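Local coordinates for protein Rv1364c/MT1410 (Mycobacterium tuberculosis, PDB 3KE6) that is of unknown function but joins an RsbU-type PP2C phosphatase domain to an RsbW-type kinase domain, and so probably takes part in sigma-factor regulation, at residues P143-A149 against G180-Y186; L208-I212 against R230-T235; D297-A301 against M360-V365; S337-Q343 against G375-A379. All blocks are in the same frame, centred on the assembly; numbering follows the deposited sequence.

Contact 1 (P143-A149 against G180-Y186)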
loop_
_atom_site.group_PDB
_atom_site.type_symbol
_atom_site.label_atom_id
_atom_site.label_comp_id
_atom_site.label_asym_id
_atom_site.label_seq_id
_atom_site.Cartn_x
_atom_site.Cartn_y
_atom_site.Cartn_z
ATOM N N PRO A 143 17.718 -10.059 -2.034
ATOM C CA PRO A 143 17.145 -9.234 -3.098
ATOM C C PRO A 143 15.723 -9.642 -3.426
ATOM O O PRO A 143 15.385 -10.805 -3.263
ATOM C CB PRO A 143 18.071 -9.528 -4.293
ATOM C CG PRO A 143 18.519 -10.918 -4.055
ATOM C CD PRO A 143 18.661 -11.062 -2.562
ATOM N N PRO A 144 14.891 -8.687 -3.882
ATOM C CA PRO A 144 13.519 -8.907 -4.331
ATOM C C PRO A 144 13.347 -9.955 -5.410
ATOM O O PRO A 144 14.215 -10.120 -6.260
ATOM C CB PRO A 144 13.137 -7.552 -4.908
ATOM C CG PRO A 144 13.937 -6.587 -4.128
ATOM C CD PRO A 144 15.239 -7.254 -3.917
ATOM N N LEU A 145 12.212 -10.653 -5.360
ATOM C CA LEU A 145 11.782 -11.547 -6.435
ATOM C C LEU A 145 10.972 -10.700 -7.388
ATOM O O LEU A 145 10.183 -9.864 -6.945
ATOM C CB LEU A 145 10.902 -12.677 -5.877
ATOM C CG LEU A 145 10.734 -13.957 -6.724
ATOM C CD1 LEU A 145 9.911 -15.028 -5.985
ATOM C CD2 LEU A 145 10.107 -13.650 -8.077
ATOM N N LEU A 146 11.170 -10.888 -8.686
ATOM C CA LEU A 146 10.306 -10.271 -9.703
ATOM C C LEU A 146 9.504 -11.372 -10.380
ATOM O O LEU A 146 10.067 -12.292 -10.932
ATOM C CB LEU A 146 11.145 -9.519 -10.746
ATOM C CG LEU A 146 10.502 -9.106 -12.080
ATOM C CD1 LEU A 146 9.894 -7.733 -11.993
ATOM C CD2 LEU A 146 11.522 -9.123 -13.192
ATOM N N VAL A 147 8.186 -11.277 -10.303
ATOM C CA VAL A 147 7.295 -12.145 -11.059
ATOM C C VAL A 147 6.720 -11.307 -12.182
ATOM O O VAL A 147 6.029 -10.296 -11.924
ATOM C CB VAL A 147 6.145 -12.677 -10.192
ATOM C CG1 VAL A 147 5.261 -13.595 -11.012
ATOM C CG2 VAL A 147 6.692 -13.383 -8.954
ATOM N N THR A 148 7.019 -11.689 -13.419
ATOM C CA THR A 148 6.567 -10.913 -14.561
ATOM C C THR A 148 5.138 -11.275 -14.921
ATOM O O THR A 148 4.559 -12.212 -14.354
ATOM C CB THR A 148 7.418 -11.147 -15.796
ATOM O OG1 THR A 148 7.283 -12.517 -16.202
ATOM C CG2 THR A 148 8.879 -10.786 -15.535
ATOM N N ALA A 149 4.582 -10.512 -15.868
ATOM C CA ALA A 149 3.231 -10.734 -16.403
ATOM C C ALA A 149 3.060 -12.147 -16.957
ATOM O O ALA A 149 2.068 -12.804 -16.686
ATOM C CB ALA A 149 2.911 -9.704 -17.480
ATOM N N GLY A 180 1.361 -5.453 -15.149
ATOM C CA GLY A 180 1.177 -6.865 -14.775
ATOM C C GLY A 180 2.403 -7.479 -14.120
ATOM O O GLY A 180 2.347 -8.581 -13.583
ATOM N N ASP A 181 3.526 -6.772 -14.173
ATOM C CA ASP A 181 4.734 -7.233 -13.520
ATOM C C ASP A 181 4.593 -6.975 -12.018
ATOM O O ASP A 181 4.189 -5.904 -11.622
ATOM C CB ASP A 181 5.976 -6.492 -14.067
ATOM C CG ASP A 181 6.539 -7.101 -15.350
ATOM O OD1 ASP A 181 6.016 -8.124 -15.849
ATOM O OD2 ASP A 181 7.547 -6.549 -15.855
ATOM N N ALA A 182 4.951 -7.962 -11.199
ATOM C CA ALA A 182 4.965 -7.818 -9.747
ATOM C C ALA A 182 6.382 -7.975 -9.158
ATOM O O ALA A 182 7.264 -8.600 -9.761
ATOM C CB ALA A 182 4.018 -8.825 -9.131
ATOM N N ILE A 183 6.582 -7.403 -7.974
ATOM C CA ILE A 183 7.842 -7.509 -7.260
ATOM C C ILE A 183 7.606 -7.794 -5.772
ATOM O O ILE A 183 6.715 -7.225 -5.165
ATOM C CB ILE A 183 8.657 -6.221 -7.414
ATOM C CG1 ILE A 183 10.048 -6.395 -6.807
ATOM C CG2 ILE A 183 7.966 -5.064 -6.744
ATOM C CD1 ILE A 183 10.931 -5.182 -6.996
ATOM N N LEU A 184 8.418 -8.680 -5.198
ATOM C CA LEU A 184 8.198 -9.184 -3.840
ATOM C C LEU A 184 9.371 -8.896 -2.891
ATOM O O LEU A 184 10.414 -9.525 -2.951
ATOM C CB LEU A 184 7.909 -10.691 -3.884
ATOM C CG LEU A 184 6.537 -11.155 -4.413
ATOM C CD1 LEU A 184 6.272 -10.752 -5.872
ATOM C CD2 LEU A 184 6.383 -12.659 -4.280
ATOM N N PHE A 185 9.180 -7.927 -2.017
ATOM C CA PHE A 185 10.088 -7.668 -0.910
ATOM C C PHE A 185 9.772 -8.676 0.198
ATOM O O PHE A 185 8.598 -8.912 0.508
ATOM C CB PHE A 185 9.870 -6.234 -0.374
ATOM C CG PHE A 185 10.514 -5.143 -1.214
ATOM C CD1 PHE A 185 11.229 -4.117 -0.609
ATOM C CD2 PHE A 185 10.411 -5.140 -2.597
ATOM C CE1 PHE A 185 11.832 -3.116 -1.373
ATOM C CE2 PHE A 185 11.022 -4.154 -3.359
ATOM C CZ PHE A 185 11.735 -3.140 -2.745
ATOM N N TYR A 186 10.803 -9.233 0.823
ATOM C CA TYR A 186 10.625 -10.238 1.886
ATOM C C TYR A 186 11.803 -10.191 2.871
ATOM O O TYR A 186 12.858 -9.637 2.556
ATOM C CB TYR A 186 10.549 -11.646 1.273
ATOM C CG TYR A 186 11.799 -11.932 0.523
ATOM C CD1 TYR A 186 12.859 -12.579 1.122
ATOM C CD2 TYR A 186 11.964 -11.451 -0.757
ATOM C CE1 TYR A 186 14.044 -12.793 0.432
ATOM C CE2 TYR A 186 13.130 -11.663 -1.460
ATOM C CZ TYR A 186 14.169 -12.331 -0.858
ATOM O OH TYR A 186 15.328 -12.523 -1.548
#
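Leu145 and Leu184 face each other as a hydrogen-bonded antiparallel pair. Leu184 N lies 2.8 Å from Leu145 O, and the return bond from Leu145 N to Leu184 O is longer at 3.2 Å. Val147 and Ala182 form a second such pair, with Ala182 N 2.7 Å from Val147 O. Leu146 and Ile183 sit between them as a non-hydrogen-bonded pair. Beyond the strands a side chain takes over: Asp181 OD1 accepts from Ala149 N at 2.8 Å, met almost head-on. Its CG lies beside the backbone N (chi1 -84°), which lets OD1 reach across while OD2 accepts from Asn178 N. At the other end Pro144 CG rests over one face of the Phe185 ring, 3.9 Å from CE2. Tyr186 OH donates to Pro143 O, though the modelled length is doubtfully short. On the face of Leu145, Val147, Ala182 and Leu184, Val147 CG2 touches Leu184 CD1 at 4.1 Å. Phe205 and Ala209 of helix 198-212 pack on this face. Strands 153-155 and 249-256 extend the sheet. Such a helix-covered antiparallel sheet fits the PP2C-type phosphatase fold, and strand 182-186 leads directly toward the manganese ligand Asp188.

Contact 2 (L208-I212 against R230-T235)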
loop_
_atom_site.group_PDB
_atom_site.type_symbol
_atom_site.label_atom_id
_atom_site.label_comp_id
_atom_site.label_asym_id
_atom_site.label_seq_id
_atom_site.Cartn_x
_atom_site.Cartn_y
_atom_site.Cartn_z
ATOM N N LEU A 208 7.446 -21.274 -6.946
ATOM C CA LEU A 208 6.081 -21.256 -6.423
ATOM C C LEU A 208 5.372 -19.962 -6.809
ATOM O O LEU A 208 4.222 -19.975 -7.238
ATOM C CB LEU A 208 6.110 -21.409 -4.901
ATOM C CG LEU A 208 4.813 -21.682 -4.137
ATOM C CD1 LEU A 208 3.976 -22.785 -4.792
ATOM C CD2 LEU A 208 5.168 -22.050 -2.687
ATOM N N ALA A 209 6.074 -18.845 -6.657
ATOM C CA ALA A 209 5.576 -17.568 -7.128
ATOM C C ALA A 209 5.220 -17.659 -8.614
ATOM O O ALA A 209 4.191 -17.134 -9.046
ATOM C CB ALA A 209 6.602 -16.469 -6.876
ATOM N N ALA A 210 6.054 -18.349 -9.388
ATOM C CA ALA A 210 5.792 -18.540 -10.812
ATOM C C ALA A 210 4.553 -19.389 -10.986
ATOM O O ALA A 210 3.675 -19.057 -11.769
ATOM C CB ALA A 210 6.982 -19.178 -11.496
ATOM N N SER A 211 4.479 -20.465 -10.216
ATOM C CA SER A 211 3.386 -21.421 -10.309
ATOM C C SER A 211 2.036 -20.762 -10.016
ATOM O O SER A 211 1.100 -20.845 -10.812
ATOM C CB SER A 211 3.640 -22.581 -9.341
ATOM O OG SER A 211 2.556 -23.489 -9.333
ATOM N N ILE A 212 1.951 -20.092 -8.871
ATOM C CA ILE A 212 0.719 -19.419 -8.453
ATOM C C ILE A 212 0.266 -18.393 -9.485
ATOM O O ILE A 212 -0.923 -18.271 -9.746
ATOM C CB ILE A 212 0.875 -18.737 -7.081
ATOM C CG1 ILE A 212 0.928 -19.794 -5.974
ATOM C CG2 ILE A 212 -0.283 -17.783 -6.828
ATOM C CD1 ILE A 212 1.547 -19.306 -4.693
ATOM N N ARG A 230 -3.491 -12.958 -3.810
ATOM C CA ARG A 230 -3.263 -14.401 -3.797
ATOM C C ARG A 230 -1.798 -14.749 -4.072
ATOM O O ARG A 230 -1.269 -15.677 -3.485
ATOM C CB ARG A 230 -4.207 -15.132 -4.748
ATOM C CG ARG A 230 -3.806 -15.148 -6.192
ATOM C CD ARG A 230 -4.962 -15.615 -7.056
ATOM N NE ARG A 230 -4.790 -15.164 -8.435
ATOM C CZ ARG A 230 -4.098 -15.814 -9.370
ATOM N NH1 ARG A 230 -4.000 -15.288 -10.587
ATOM N NH2 ARG A 230 -3.503 -16.975 -9.102
ATOM N N LEU A 231 -1.135 -13.994 -4.937
ATOM C CA LEU A 231 0.294 -14.186 -5.128
ATOM C C LEU A 231 1.026 -14.055 -3.803
ATOM O O LEU A 231 1.966 -14.808 -3.540
ATOM C CB LEU A 231 0.883 -13.176 -6.120
ATOM C CG LEU A 231 2.385 -13.348 -6.414
ATOM C CD1 LEU A 231 2.712 -14.809 -6.730
ATOM C CD2 LEU A 231 2.830 -12.440 -7.555
ATOM N N CYS A 232 0.599 -13.100 -2.984
ATOM C CA CYS A 232 1.230 -12.827 -1.693
ATOM C C CYS A 232 0.820 -13.863 -0.664
ATOM O O CYS A 232 1.663 -14.467 -0.012
ATOM C CB CYS A 232 0.825 -11.444 -1.186
ATOM S SG CYS A 232 1.549 -11.006 0.408
ATOM N N SER A 233 -0.489 -14.048 -0.536
ATOM C CA SER A 233 -1.082 -14.970 0.415
ATOM C C SER A 233 -0.628 -16.423 0.168
ATOM O O SER A 233 -0.098 -17.084 1.071
ATOM C CB SER A 233 -2.610 -14.854 0.330
ATOM O OG SER A 233 -3.239 -15.309 1.506
ATOM N N ASP A 234 -0.804 -16.911 -1.058
ATOM C CA ASP A 234 -0.611 -18.340 -1.336
ATOM C C ASP A 234 0.851 -18.768 -1.317
ATOM O O ASP A 234 1.182 -19.852 -0.831
ATOM C CB ASP A 234 -1.268 -18.742 -2.664
ATOM C CG ASP A 234 -2.778 -18.670 -2.608
ATOM O OD1 ASP A 234 -3.346 -18.953 -1.531
ATOM O OD2 ASP A 234 -3.402 -18.330 -3.633
ATOM N N THR A 235 1.716 -17.922 -1.861
ATOM C CA THR A 235 3.149 -18.128 -1.740
ATOM C C THR A 235 3.525 -18.403 -0.294
ATOM O O THR A 235 4.119 -19.443 0.013
ATOM C CB THR A 235 3.927 -16.896 -2.205
ATOM O OG1 THR A 235 4.070 -16.936 -3.627
ATOM C CG2 THR A 235 5.295 -16.855 -1.566
#
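Ile212 turns CG1 to the backbone N side of its CB (chi1 -72°), and the near-extended chi2 carries CD1 across to the helix of Asp234 and Thr235. CD1 ends over their linking backbone, 3.5 Å from Asp234 CB and 3.6 Å from Thr235 OG1. The other branch, CG2, meets the preceding turn, 4.0 Å from Leu231 CA. Arg230 starts with CG between its backbone N and carbonyl carbon (chi1 82°). Its chain then runs extended, past the Ile212 side chain in the opposite direction. This brings the edge of the guanidinium to the Ile212 carbonyl, and Arg230 NH2 makes a weak hydrogen bond of 3.0 Å to Ile212 O. Ile212 is the last residue of its helix, so the positive group probably also suits the negative end of the helix dipole.

Smaller contacts surround this. Leu231 CD1 touches Ala209 O at 3.6 Å and also lies near Ala209 CB. Thr235 folds its hydroxyl back on its own helix, and OG1 donates to Leu231 O at 3.0 Å. This helps hold its rotation and gives the hydroxyl a partner. Leu208 reaches further along helix 227-241, to Leu238 and Leu239. The axes of the two short helical segments approach to 9.6 Å, with 127° between their N-to-C directions. Ile212 is the knob in a hole formed by Arg230, Leu231, Asp234 and Thr235, a knobs-into-holes contact between two helices of the phosphatase domain.

Contact 3 (D297-A301 against M360-V365); sequences DIVHA and MAEALV
Leu364 places a methyl over the His300 ring. CD1 lies 3.7 Å from the ring centroid and only 13° off the normal, a CH-pi contact. Leu364 CG stands beside its backbone N, anti to the carbonyl carbon, and the near-extended second torsion puts CD1 over the ring. The two side chains cross at about a right angle. His300 makes this possible by carrying its ring away from its backbone N (chi1 -171°), into the path of the leucine. The second leucine methyl, CD2, comes down near the ring's ND1 at 3.7 Å. CD1 also lies 4.1 Å from Ala301 N, so this methyl touches both residues.

Met360 bends at chi2 (-96°) and again at chi3. The sulfur is brought obliquely to the same ring, with SD 4.1 Å from His300 CD2. Its CE is turned the other way, toward Ala301 O. Glu304 and Phe305 of helix 292-312 also touch this side chain.

Nearer the start of segment 297-301, Val365 CG2 sits 4.1 Å from Ile298 CG1 and also meets Asp297 CB. His383 of strand 376-391 touches Asp297, Ile298 and Val365. The side-chain contacts are mainly apolar, with a methyl and a sulfur at the His300 ring. The lack of a hydrogen bond between the two segments suggests that shape fit and dispersion do most of the holding here.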
loop_
_atom_site.group_PDB
_atom_site.type_symbol
_atom_site.label_atom_id
_atom_site.label_comp_id
_atom_site.label_asym_id
_atom_site.label_seq_id
_atom_site.Cartn_x
_atom_site.Cartn_y
_atom_site.Cartn_z
ATOM N N ASP A 297 -17.963 3.731 3.522
ATOM C CA ASP A 297 -17.831 5.135 3.864
ATOM C C ASP A 297 -18.122 6.038 2.671
ATOM O O ASP A 297 -18.997 6.899 2.728
ATOM C CB ASP A 297 -16.432 5.433 4.382
ATOM C CG ASP A 297 -16.223 4.941 5.752
ATOM O OD1 ASP A 297 -17.211 4.862 6.508
ATOM O OD2 ASP A 297 -15.069 4.617 6.091
ATOM N N ILE A 298 -17.375 5.842 1.600
ATOM C CA ILE A 298 -17.409 6.764 0.488
ATOM C C ILE A 298 -18.796 6.712 -0.188
ATOM O O ILE A 298 -19.386 7.766 -0.513
ATOM C CB ILE A 298 -16.323 6.424 -0.511
ATOM C CG1 ILE A 298 -14.931 6.715 0.075
ATOM C CG2 ILE A 298 -16.527 7.177 -1.758
ATOM C CD1 ILE A 298 -13.727 6.110 -0.757
ATOM N N VAL A 299 -19.346 5.504 -0.365
ATOM C CA VAL A 299 -20.673 5.408 -0.966
ATOM C C VAL A 299 -21.716 6.079 -0.099
ATOM O O VAL A 299 -22.618 6.702 -0.598
ATOM C CB VAL A 299 -21.109 3.956 -1.244
ATOM C CG1 VAL A 299 -22.598 3.930 -1.769
ATOM C CG2 VAL A 299 -20.132 3.274 -2.212
ATOM N N HIS A 300 -21.604 5.931 1.211
ATOM C CA HIS A 300 -22.531 6.592 2.137
ATOM C C HIS A 300 -22.489 8.105 1.919
ATOM O O HIS A 300 -23.521 8.737 1.682
ATOM C CB HIS A 300 -22.151 6.231 3.573
ATOM C CG HIS A 300 -23.138 6.656 4.606
ATOM N ND1 HIS A 300 -23.160 6.093 5.863
ATOM C CD2 HIS A 300 -24.083 7.627 4.613
ATOM C CE1 HIS A 300 -24.092 6.685 6.595
ATOM N NE2 HIS A 300 -24.671 7.617 5.858
ATOM N N ALA A 301 -21.287 8.676 1.949
ATOM C CA ALA A 301 -21.137 10.151 1.851
ATOM C C ALA A 301 -21.743 10.668 0.562
ATOM O O ALA A 301 -22.585 11.548 0.565
ATOM C CB ALA A 301 -19.677 10.566 1.943
ATOM N N MET A 360 -22.188 14.701 9.056
ATOM C CA MET A 360 -22.443 13.391 8.472
ATOM C C MET A 360 -21.172 12.892 7.837
ATOM O O MET A 360 -20.626 11.870 8.242
ATOM C CB MET A 360 -23.541 13.524 7.400
ATOM C CG MET A 360 -24.073 12.221 6.788
ATOM S SD MET A 360 -23.380 11.639 5.211
ATOM C CE MET A 360 -22.847 13.112 4.312
ATOM N N ALA A 361 -20.692 13.658 6.863
ATOM C CA ALA A 361 -19.587 13.245 6.011
ATOM C C ALA A 361 -18.256 13.326 6.744
ATOM O O ALA A 361 -17.418 12.430 6.592
ATOM C CB ALA A 361 -19.555 14.093 4.761
ATOM N N GLU A 362 -18.061 14.381 7.545
ATOM C CA GLU A 362 -16.820 14.515 8.327
ATOM C C GLU A 362 -16.612 13.329 9.256
ATOM O O GLU A 362 -15.473 12.950 9.523
ATOM C CB GLU A 362 -16.747 15.847 9.093
ATOM C CG GLU A 362 -16.093 16.971 8.255
ATOM C CD GLU A 362 -16.213 18.372 8.876
ATOM O OE1 GLU A 362 -16.697 18.508 10.028
ATOM O OE2 GLU A 362 -15.822 19.343 8.188
ATOM N N ALA A 363 -17.708 12.729 9.707
ATOM C CA ALA A 363 -17.655 11.536 10.540
ATOM C C ALA A 363 -17.447 10.222 9.766
ATOM O O ALA A 363 -17.223 9.202 10.399
ATOM C CB ALA A 363 -18.914 11.442 11.383
ATOM N N LEU A 364 -17.514 10.231 8.429
ATOM C CA LEU A 364 -17.404 8.987 7.607
ATOM C C LEU A 364 -16.092 8.855 6.834
ATOM O O LEU A 364 -15.598 7.754 6.578
ATOM C CB LEU A 364 -18.528 8.935 6.570
ATOM C CG LEU A 364 -19.959 8.866 7.105
ATOM C CD1 LEU A 364 -20.950 9.190 5.992
ATOM C CD2 LEU A 364 -20.223 7.500 7.721
ATOM N N VAL A 365 -15.538 9.992 6.449
ATOM C CA VAL A 365 -14.399 10.034 5.572
ATOM C C VAL A 365 -13.348 11.007 6.101
ATOM O O VAL A 365 -13.646 11.875 6.918
ATOM C CB VAL A 365 -14.903 10.403 4.201
ATOM C CG1 VAL A 365 -13.927 11.304 3.461
ATOM C CG2 VAL A 365 -15.222 9.118 3.441
#

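Contact 4 (S337-Q343 against G375-A379); sequences SVIDRGQ and GGTTA
Gly342 and Gly376 meet backbone to backbone at the end of the strand pair, their CA atoms 3.4 Å apart. Gly342 has a positive phi (105°). An Asx turn shapes this bend: Asp340 OD1 accepts from Gly342 N at 2.8 Å, met from above the carboxylate plane. The Asp340 CG sits between its backbone N and carbonyl carbon (chi1 71°), which brings the carboxylate beside Thr377, with OD2 3.5 Å from CB. Thr377 OG1 accepts a weak bond from Gln343 N at 3.4 Å, while its stronger partner is His372 ND1. Ahead of the turn the pairing is regular and antiparallel. Asp340 N bonds to Thr377 O at 2.8 Å, and Val338 N bonds to Ala379 O at the same length. Ile339 CG1 lies alongside Thr378 OG1, 3.7 Å away. Arg341 points its guanidinium elsewhere, to Asp317 in a salt bridge and to Ser319 O. The Asp-x-Gly sequence resembles the start of a nucleotide-binding box of this ATPase family. Strand 322-328 flanks 333-340, strand 367-373 flanks 376-391, and helix 292-312 packs on Val338, Asp340 and Ala379.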
loop_
_atom_site.group_PDB
_atom_site.type_symbol
_atom_site.label_atom_id
_atom_site.label_comp_id
_atom_site.label_asym_id
_atom_site.label_seq_id
_atom_site.Cartn_x
_atom_site.Cartn_y
_atom_site.Cartn_z
ATOM N N SER A 337 -16.484 14.978 -5.728
ATOM C CA SER A 337 -17.328 16.143 -5.605
ATOM C C SER A 337 -18.679 15.895 -6.205
ATOM O O SER A 337 -18.815 15.220 -7.213
ATOM C CB SER A 337 -16.708 17.373 -6.271
ATOM O OG SER A 337 -16.285 17.103 -7.589
ATOM N N VAL A 338 -19.672 16.477 -5.555
ATOM C CA VAL A 338 -21.024 16.420 -5.992
ATOM C C VAL A 338 -21.430 17.867 -6.159
ATOM O O VAL A 338 -21.523 18.594 -5.179
ATOM C CB VAL A 338 -21.878 15.699 -4.963
ATOM C CG1 VAL A 338 -23.360 15.706 -5.374
ATOM C CG2 VAL A 338 -21.343 14.291 -4.785
ATOM N N ILE A 339 -21.609 18.285 -7.414
ATOM C CA ILE A 339 -21.951 19.673 -7.732
ATOM C C ILE A 339 -23.374 19.712 -8.245
ATOM O O ILE A 339 -23.721 18.954 -9.154
ATOM C CB ILE A 339 -21.016 20.253 -8.805
ATOM C CG1 ILE A 339 -19.574 20.181 -8.328
ATOM C CG2 ILE A 339 -21.428 21.674 -9.132
ATOM C CD1 ILE A 339 -18.563 20.795 -9.280
ATOM N N ASP A 340 -24.200 20.571 -7.668
ATOM C CA ASP A 340 -25.579 20.711 -8.143
ATOM C C ASP A 340 -25.945 22.180 -8.345
ATOM O O ASP A 340 -25.156 23.061 -8.043
ATOM C CB ASP A 340 -26.568 20.002 -7.200
ATOM C CG ASP A 340 -26.731 20.719 -5.836
ATOM O OD1 ASP A 340 -27.503 21.703 -5.775
ATOM O OD2 ASP A 340 -26.112 20.275 -4.826
ATOM N N ARG A 341 -27.146 22.435 -8.849
ATOM C CA ARG A 341 -27.546 23.806 -9.216
ATOM C C ARG A 341 -28.093 24.666 -8.061
ATOM O O ARG A 341 -28.772 25.674 -8.285
ATOM C CB ARG A 341 -28.496 23.774 -10.411
ATOM C CG ARG A 341 -27.758 23.358 -11.680
ATOM C CD ARG A 341 -28.400 23.894 -12.917
ATOM N NE ARG A 341 -29.576 23.116 -13.271
ATOM C CZ ARG A 341 -29.630 22.175 -14.215
ATOM N NH1 ARG A 341 -28.569 21.867 -14.947
ATOM N NH2 ARG A 341 -30.783 21.556 -14.437
ATOM N N GLY A 342 -27.738 24.298 -6.832
ATOM C CA GLY A 342 -27.996 25.135 -5.662
ATOM C C GLY A 342 -29.145 24.594 -4.853
ATOM O O GLY A 342 -30.199 24.293 -5.416
ATOM N N GLN A 343 -28.923 24.487 -3.535
ATOM C CA GLN A 343 -29.911 23.958 -2.561
ATOM C C GLN A 343 -30.143 24.924 -1.360
ATOM O O GLN A 343 -29.203 25.571 -0.897
ATOM C CB GLN A 343 -29.484 22.536 -2.094
ATOM C CG GLN A 343 -28.298 22.459 -1.166
ATOM C CD GLN A 343 -27.786 21.037 -0.995
ATOM O OE1 GLN A 343 -27.298 20.410 -1.945
ATOM N NE2 GLN A 343 -27.878 20.528 0.225
ATOM N N GLY A 375 -26.959 29.858 -7.635
ATOM C CA GLY A 375 -27.064 28.800 -8.652
ATOM C C GLY A 375 -26.208 27.550 -8.427
ATOM O O GLY A 375 -26.019 26.766 -9.364
ATOM N N GLY A 376 -25.707 27.321 -7.205
ATOM C CA GLY A 376 -24.994 26.076 -6.941
ATOM C C GLY A 376 -24.504 25.739 -5.548
ATOM O O GLY A 376 -24.241 26.607 -4.726
ATOM N N THR A 377 -24.366 24.435 -5.335
ATOM C CA THR A 377 -23.720 23.842 -4.172
ATOM C C THR A 377 -22.734 22.794 -4.638
ATOM O O THR A 377 -23.052 21.996 -5.510
ATOM C CB THR A 377 -24.732 23.125 -3.261
ATOM O OG1 THR A 377 -25.650 24.071 -2.707
ATOM C CG2 THR A 377 -24.031 22.428 -2.143
ATOM N N THR A 378 -21.545 22.809 -4.030
ATOM C CA THR A 378 -20.531 21.740 -4.183
ATOM C C THR A 378 -20.235 21.079 -2.831
ATOM O O THR A 378 -19.939 21.745 -1.844
ATOM C CB THR A 378 -19.208 22.312 -4.715
ATOM O OG1 THR A 378 -19.429 22.979 -5.972
ATOM C CG2 THR A 378 -18.183 21.227 -4.878
ATOM N N ALA A 379 -20.326 19.761 -2.800
ATOM C CA ALA A 379 -19.981 18.953 -1.621
ATOM C C ALA A 379 -18.796 18.110 -2.013
ATOM O O ALA A 379 -18.833 17.492 -3.047
ATOM C CB ALA A 379 -21.127 18.070 -1.222
#

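The four contacts fall into two pairs on opposite sides of the chain's centre. Contact 1 closes before contact 2 opens, and both come before contacts 3 and 4. Contacts 1 and 2, 11 Å apart between centres, lie in the phosphatase domain and touch: Ala209 packs on Leu145 and Val147. Contacts 3 and 4 belong to the ATPase-like domain, with centres 17 Å apart. Their segments alternate along the chain, so the two contacts cross. Helix 292-312 and strand 376-391 serve both. Contacts 1 and 4 reach one mixed sheet, 45 Å apart between centres: strand 376-391 pairs with 333-340 and with 36-43, so strand pairing appears to run from one domain to the other.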